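Local atomic coordinates of hypothetical protein (Corynebacterium diphtheriae, PDB entry 2P4G), a protein that probably catalyses the NADP-dependent reduction of 5-amino-6-(5-phosphoribosylamino)uracil in riboflavin biosynthesis. Residues Met57-Asp62 with Ser249-Ile254; Thr142-Asn147 with Val166-Thr171. All coordinates share one frame; numbering follows the deposited sequence.

Contact 1 (Met57-Asp62 with Ser249-Ile254); sequences MGDQTD and SPNGLI. With EDO (1,2-ethanediol), chain J.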
loop_
_atom_site.group_PDB
_atom_site.type_symbol
_atom_site.label_atom_id
_atom_site.label_comp_id
_atom_site.label_asym_id
_atom_site.label_seq_id
_atom_site.Cartn_x
_atom_site.Cartn_y
_atom_site.Cartn_z
HETATM N N MSE A 57 13.477 -5.078 0.633
HETATM C CA MSE A 57 12.142 -5.515 0.278
HETATM C C MSE A 57 12.105 -6.203 -1.081
HETATM O O MSE A 57 11.261 -7.049 -1.313
HETATM C CB MSE A 57 11.167 -4.352 0.326
HETATM C CG MSE A 57 10.712 -4.072 1.727
HETATM SE SE MSE A 57 9.168 -2.967 1.760
HETATM C CE MSE A 57 10.140 -1.320 1.176
ATOM N N GLY A 58 13.031 -5.849 -1.962
ATOM C CA GLY A 58 13.038 -6.377 -3.314
ATOM C C GLY A 58 13.617 -7.763 -3.348
ATOM O O GLY A 58 14.316 -8.172 -2.424
ATOM N N ASP A 59 13.297 -8.494 -4.410
ATOM C CA ASP A 59 13.943 -9.771 -4.698
ATOM C C ASP A 59 14.621 -9.629 -6.060
ATOM O O ASP A 59 14.759 -8.514 -6.569
ATOM C CB ASP A 59 12.951 -10.950 -4.633
ATOM C CG ASP A 59 11.868 -10.887 -5.708
ATOM O OD1 ASP A 59 11.827 -9.922 -6.491
ATOM O OD2 ASP A 59 11.038 -11.813 -5.755
ATOM N N GLN A 60 15.053 -10.742 -6.640
ATOM C CA GLN A 60 15.776 -10.703 -7.896
ATOM C C GLN A 60 14.886 -10.292 -9.043
ATOM O O GLN A 60 15.316 -9.575 -9.917
ATOM C CB GLN A 60 16.414 -12.063 -8.214
ATOM C CG GLN A 60 17.439 -11.972 -9.348
ATOM C CD GLN A 60 18.478 -10.878 -9.110
ATOM O OE1 GLN A 60 19.204 -10.915 -8.117
ATOM N NE2 GLN A 60 18.541 -9.891 -10.014
ATOM N N THR A 61 13.647 -10.755 -9.045
ATOM C CA THR A 61 12.701 -10.392 -10.109
ATOM C C THR A 61 12.571 -8.874 -10.162
ATOM O O THR A 61 12.778 -8.268 -11.200
ATOM C CB THR A 61 11.352 -11.093 -9.917
ATOM O OG1 THR A 61 11.557 -12.522 -9.891
ATOM C CG2 THR A 61 10.414 -10.745 -11.036
ATOM N N ASP A 62 12.308 -8.275 -9.005
ATOM C CA ASP A 62 12.204 -6.829 -8.858
ATOM C C ASP A 62 13.463 -6.083 -9.304
ATOM O O ASP A 62 13.356 -5.049 -9.968
ATOM C CB ASP A 62 11.895 -6.480 -7.397
ATOM C CG ASP A 62 11.602 -5.022 -7.203
ATOM O OD1 ASP A 62 10.562 -4.535 -7.691
ATOM O OD2 ASP A 62 12.423 -4.343 -6.588
ATOM N N SER A 249 6.253 -12.552 -8.208
ATOM C CA SER A 249 7.476 -13.371 -8.154
ATOM C C SER A 249 7.269 -14.606 -7.281
ATOM O O SER A 249 6.268 -14.695 -6.565
ATOM C CB SER A 249 8.646 -12.551 -7.602
ATOM O OG SER A 249 8.491 -12.254 -6.235
ATOM N N PRO A 250 8.214 -15.567 -7.319
ATOM C CA PRO A 250 8.068 -16.744 -6.451
ATOM C C PRO A 250 8.227 -16.428 -4.966
ATOM O O PRO A 250 7.823 -17.227 -4.132
ATOM C CB PRO A 250 9.180 -17.693 -6.926
ATOM C CG PRO A 250 9.721 -17.091 -8.191
ATOM C CD PRO A 250 9.438 -15.643 -8.138
ATOM N N ASN A 251 8.815 -15.276 -4.654
ATOM C CA ASN A 251 8.871 -14.765 -3.288
ATOM C C ASN A 251 7.624 -13.981 -2.859
ATOM O O ASN A 251 7.590 -13.443 -1.759
ATOM C CB ASN A 251 10.105 -13.896 -3.130
ATOM C CG ASN A 251 11.384 -14.668 -3.384
ATOM O OD1 ASN A 251 12.147 -14.341 -4.283
ATOM N ND2 ASN A 251 11.611 -15.712 -2.600
ATOM N N GLY A 252 6.620 -13.898 -3.724
ATOM C CA GLY A 252 5.335 -13.322 -3.360
ATOM C C GLY A 252 5.265 -11.817 -3.498
ATOM O O GLY A 252 4.343 -11.188 -2.970
ATOM N N LEU A 253 6.218 -11.231 -4.218
ATOM C CA LEU A 253 6.148 -9.818 -4.526
ATOM C C LEU A 253 5.179 -9.633 -5.675
ATOM O O LEU A 253 5.168 -10.437 -6.608
ATOM C CB LEU A 253 7.518 -9.249 -4.909
ATOM C CG LEU A 253 8.523 -8.923 -3.776
ATOM C CD1 LEU A 253 9.036 -10.195 -3.135
ATOM C CD2 LEU A 253 9.675 -8.050 -4.324
ATOM N N ILE A 254 4.347 -8.595 -5.598
ATOM C CA ILE A 254 3.356 -8.324 -6.655
ATOM C C ILE A 254 3.976 -7.238 -7.502
ATOM O O ILE A 254 4.572 -6.289 -6.979
ATOM C CB ILE A 254 1.982 -7.847 -6.131
ATOM C CG1 ILE A 254 1.381 -8.852 -5.153
ATOM C CG2 ILE A 254 0.978 -7.609 -7.289
ATOM C CD1 ILE A 254 0.134 -8.286 -4.422
HETATM C C1 EDO J . 12.487 -0.321 -6.431
HETATM O O1 EDO J . 11.737 -1.252 -7.204
HETATM C C2 EDO J . 12.312 1.029 -7.125
HETATM O O2 EDO J . 12.701 2.181 -6.327
#
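At the helix N-cap formed by D59, one carboxylate ties the start of helix 60-72 to the turn S249-G252, which links strands 237-248 and 254-260. D59 OD1 accepts from D62 N at 3.0 Å, a capping bond that is almost straight (176°), with the N-H meeting OD1 nearly along its C-O axis. The other oxygen, D59 OD2, receives the hydroxyl of S249: OG lies 2.6 Å away on the syn side, 22° out of the carboxylate plane. With both oxygens engaged, rotation of the carboxylate should be restricted.

S249 OG is fixed in turn by L253 N, which donates to it over 3.2 Å; a chi1 of 69° directs the hydroxyl back over its own turn. The L253 methyl CD2 lies 3.6 Å from D59 OD1. Its carbon contacts are looser, G58 CA at 3.9 Å and D62 CB at 4.1 Å. T61 OG1 makes a van der Waals contact with S249 CB (3.7 Å). D62 OD1 is hydrogen-bonded to T215 OG1 of strand 211-217, and D62 OD2 accepts from ethanediol O1. The whole is a helix N-cap whose second carboxylate oxygen is bonded by a serine of the type I turn in the beta hairpin 237-248/254-260.

Contact 2 (Thr142-Asn147 with Val166-Thr171); sequences TQQPAN and VIVAPT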
loop_
_atom_site.group_PDB
_atom_site.type_symbol
_atom_site.label_atom_id
_atom_site.label_comp_id
_atom_site.label_asym_id
_atom_site.label_seq_id
_atom_site.Cartn_x
_atom_site.Cartn_y
_atom_site.Cartn_z
ATOM N N THR A 142 20.001 21.005 -9.052
ATOM C CA THR A 142 19.878 21.624 -7.757
ATOM C C THR A 142 19.136 22.966 -7.883
ATOM O O THR A 142 18.558 23.284 -8.927
ATOM C CB THR A 142 21.277 21.788 -7.128
ATOM O OG1 THR A 142 21.146 22.321 -5.807
ATOM C CG2 THR A 142 22.156 22.688 -7.966
ATOM N N GLN A 143 19.149 23.750 -6.819
ATOM C CA GLN A 143 18.432 25.009 -6.786
ATOM C C GLN A 143 19.289 26.035 -6.071
ATOM O O GLN A 143 19.997 25.693 -5.151
ATOM C CB GLN A 143 17.118 24.781 -6.043
ATOM C CG GLN A 143 16.115 25.894 -6.158
ATOM C CD GLN A 143 14.674 25.423 -5.958
ATOM O OE1 GLN A 143 14.398 24.413 -5.290
ATOM N NE2 GLN A 143 13.743 26.169 -6.542
ATOM N N GLN A 144 19.258 27.287 -6.492
ATOM C CA GLN A 144 19.962 28.323 -5.750
ATOM C C GLN A 144 19.289 28.423 -4.399
ATOM O O GLN A 144 18.096 28.714 -4.344
ATOM C CB GLN A 144 19.880 29.667 -6.457
ATOM C CG GLN A 144 20.748 30.755 -5.832
ATOM C CD GLN A 144 22.208 30.663 -6.249
ATOM O OE1 GLN A 144 22.525 30.465 -7.426
ATOM N NE2 GLN A 144 23.110 30.817 -5.283
ATOM N N PRO A 145 20.037 28.166 -3.306
ATOM C CA PRO A 145 19.426 28.202 -1.978
ATOM C C PRO A 145 18.953 29.611 -1.621
ATOM O O PRO A 145 19.670 30.581 -1.875
ATOM C CB PRO A 145 20.561 27.734 -1.053
ATOM C CG PRO A 145 21.799 28.086 -1.778
ATOM C CD PRO A 145 21.471 27.835 -3.220
ATOM N N ALA A 146 17.746 29.691 -1.061
ATOM C CA ALA A 146 17.051 30.959 -0.840
ATOM C C ALA A 146 17.906 31.859 0.024
ATOM O O ALA A 146 18.262 32.972 -0.368
ATOM C CB ALA A 146 15.678 30.719 -0.179
ATOM N N ASN A 147 18.241 31.351 1.201
ATOM C CA ASN A 147 19.211 31.991 2.061
ATOM C C ASN A 147 20.513 31.223 1.960
ATOM O O ASN A 147 20.528 29.985 1.975
ATOM C CB ASN A 147 18.684 32.081 3.493
ATOM C CG ASN A 147 17.751 33.265 3.685
ATOM O OD1 ASN A 147 18.038 34.383 3.228
ATOM N ND2 ASN A 147 16.628 33.032 4.362
ATOM N N VAL A 166 26.174 20.432 -13.635
ATOM C CA VAL A 166 25.182 20.850 -12.634
ATOM C C VAL A 166 24.281 21.966 -13.150
ATOM O O VAL A 166 24.767 23.026 -13.523
ATOM C CB VAL A 166 25.841 21.364 -11.342
ATOM C CG1 VAL A 166 24.764 21.606 -10.276
ATOM C CG2 VAL A 166 26.917 20.390 -10.828
ATOM N N ILE A 167 22.976 21.717 -13.170
ATOM C CA ILE A 167 22.014 22.723 -13.509
ATOM C C ILE A 167 21.456 23.259 -12.203
ATOM O O ILE A 167 20.964 22.480 -11.371
ATOM C CB ILE A 167 20.840 22.157 -14.307
ATOM C CG1 ILE A 167 21.291 21.633 -15.676
ATOM C CG2 ILE A 167 19.774 23.249 -14.514
ATOM C CD1 ILE A 167 20.159 20.924 -16.437
ATOM N N VAL A 168 21.532 24.579 -12.022
ATOM C CA VAL A 168 20.969 25.243 -10.850
ATOM C C VAL A 168 19.628 25.853 -11.226
ATOM O O VAL A 168 19.586 26.816 -11.972
ATOM C CB VAL A 168 21.912 26.353 -10.338
ATOM C CG1 VAL A 168 21.321 27.039 -9.100
ATOM C CG2 VAL A 168 23.285 25.769 -10.056
ATOM N N ALA A 169 18.539 25.269 -10.745
ATOM C CA ALA A 169 17.211 25.864 -10.904
ATOM C C ALA A 169 17.118 27.144 -10.073
ATOM O O ALA A 169 17.751 27.247 -9.032
ATOM C CB ALA A 169 16.121 24.871 -10.478
ATOM N N PRO A 170 16.381 28.159 -10.560
ATOM C CA PRO A 170 16.038 29.307 -9.717
ATOM C C PRO A 170 15.337 28.943 -8.418
ATOM O O PRO A 170 14.743 27.862 -8.298
ATOM C CB PRO A 170 15.104 30.119 -10.610
ATOM C CG PRO A 170 15.576 29.807 -11.990
ATOM C CD PRO A 170 15.917 28.354 -11.947
ATOM N N THR A 171 15.406 29.862 -7.459
ATOM C CA THR A 171 14.802 29.670 -6.137
ATOM C C THR A 171 13.296 29.400 -6.254
ATOM O O THR A 171 12.751 28.544 -5.540
ATOM C CB THR A 171 15.046 30.913 -5.241
ATOM O OG1 THR A 171 16.448 31.234 -5.228
ATOM C CG2 THR A 171 14.551 30.671 -3.807
#
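Q143 and A169 project from the same face of the sheet, and the glutamine runs past the alanine to reach the chain beyond it. Its CG stands anti to the backbone N (chi1 -168°) and the chain stays extended from there, carrying NE2 to P170 O at 2.6 Å. That carbonyl is met in its own plane, on a lone pair, and its oxygen lies only 12° from the plane of the Q143 amide, so the bond runs close to both planes. T173 OG1 also bonds to P170 O, giving this carbonyl a second partner.

T142 and V168 occupy the other face. T142 CG2 packs 3.6 Å from V166 CG1, the two side chains crossing at a slant, and also touches V168 CG2; the T142 hydroxyl turns instead to S116 O and W152 NE1. Between the two strands runs a parallel ladder: T142 N donates to I167 O (2.9 Å), A169 N to T142 O, and Q144 N to A169 O (3.0 Å). It joins the two strands of a beta-alpha-beta unit, whose helix 150-162 covers the T142 and V168 face through W152, L156 and L159, while I178 of helix 175-184 touches A169 on the Q143 face.

Where strand 139-143 ends, V168 CG1 of the neighbouring strand lies 3.3 Å from Q144 N. The side chains of Q144 and V168 also slant across each other, with Q144 CB and V168 CG1 4.0 Å apart. T171 OG1 donates to Q144 O at 3.1 Å from above the carbonyl plane, 40° out of it. On the other branch of the same threonine, CG2 meets A146 CB at 3.8 Å, extending the contact into the loop that follows the strand.

How the contacts relate
Contacts 1 and 2 lie on opposite sides of the chain's centre, with their own centres 38 Å apart and their nearest atoms about 26 Å apart, so neither touches the other. Along the sequence contact 2 is nested inside the loop closed by contact 1. Both relate to the same mixed sheet: strands 139-143 and 166-169 form one margin, whereas the turn at 249-254 joins strand 237-248, the opposite outermost strand of this chain, to its neighbour 254-260. Contact 1 has small molecules beside it, ethanediol at D62 and nitrate about 3 Å from the N251 side chain; both are probably from the crystallisation liquor and do not establish an active site.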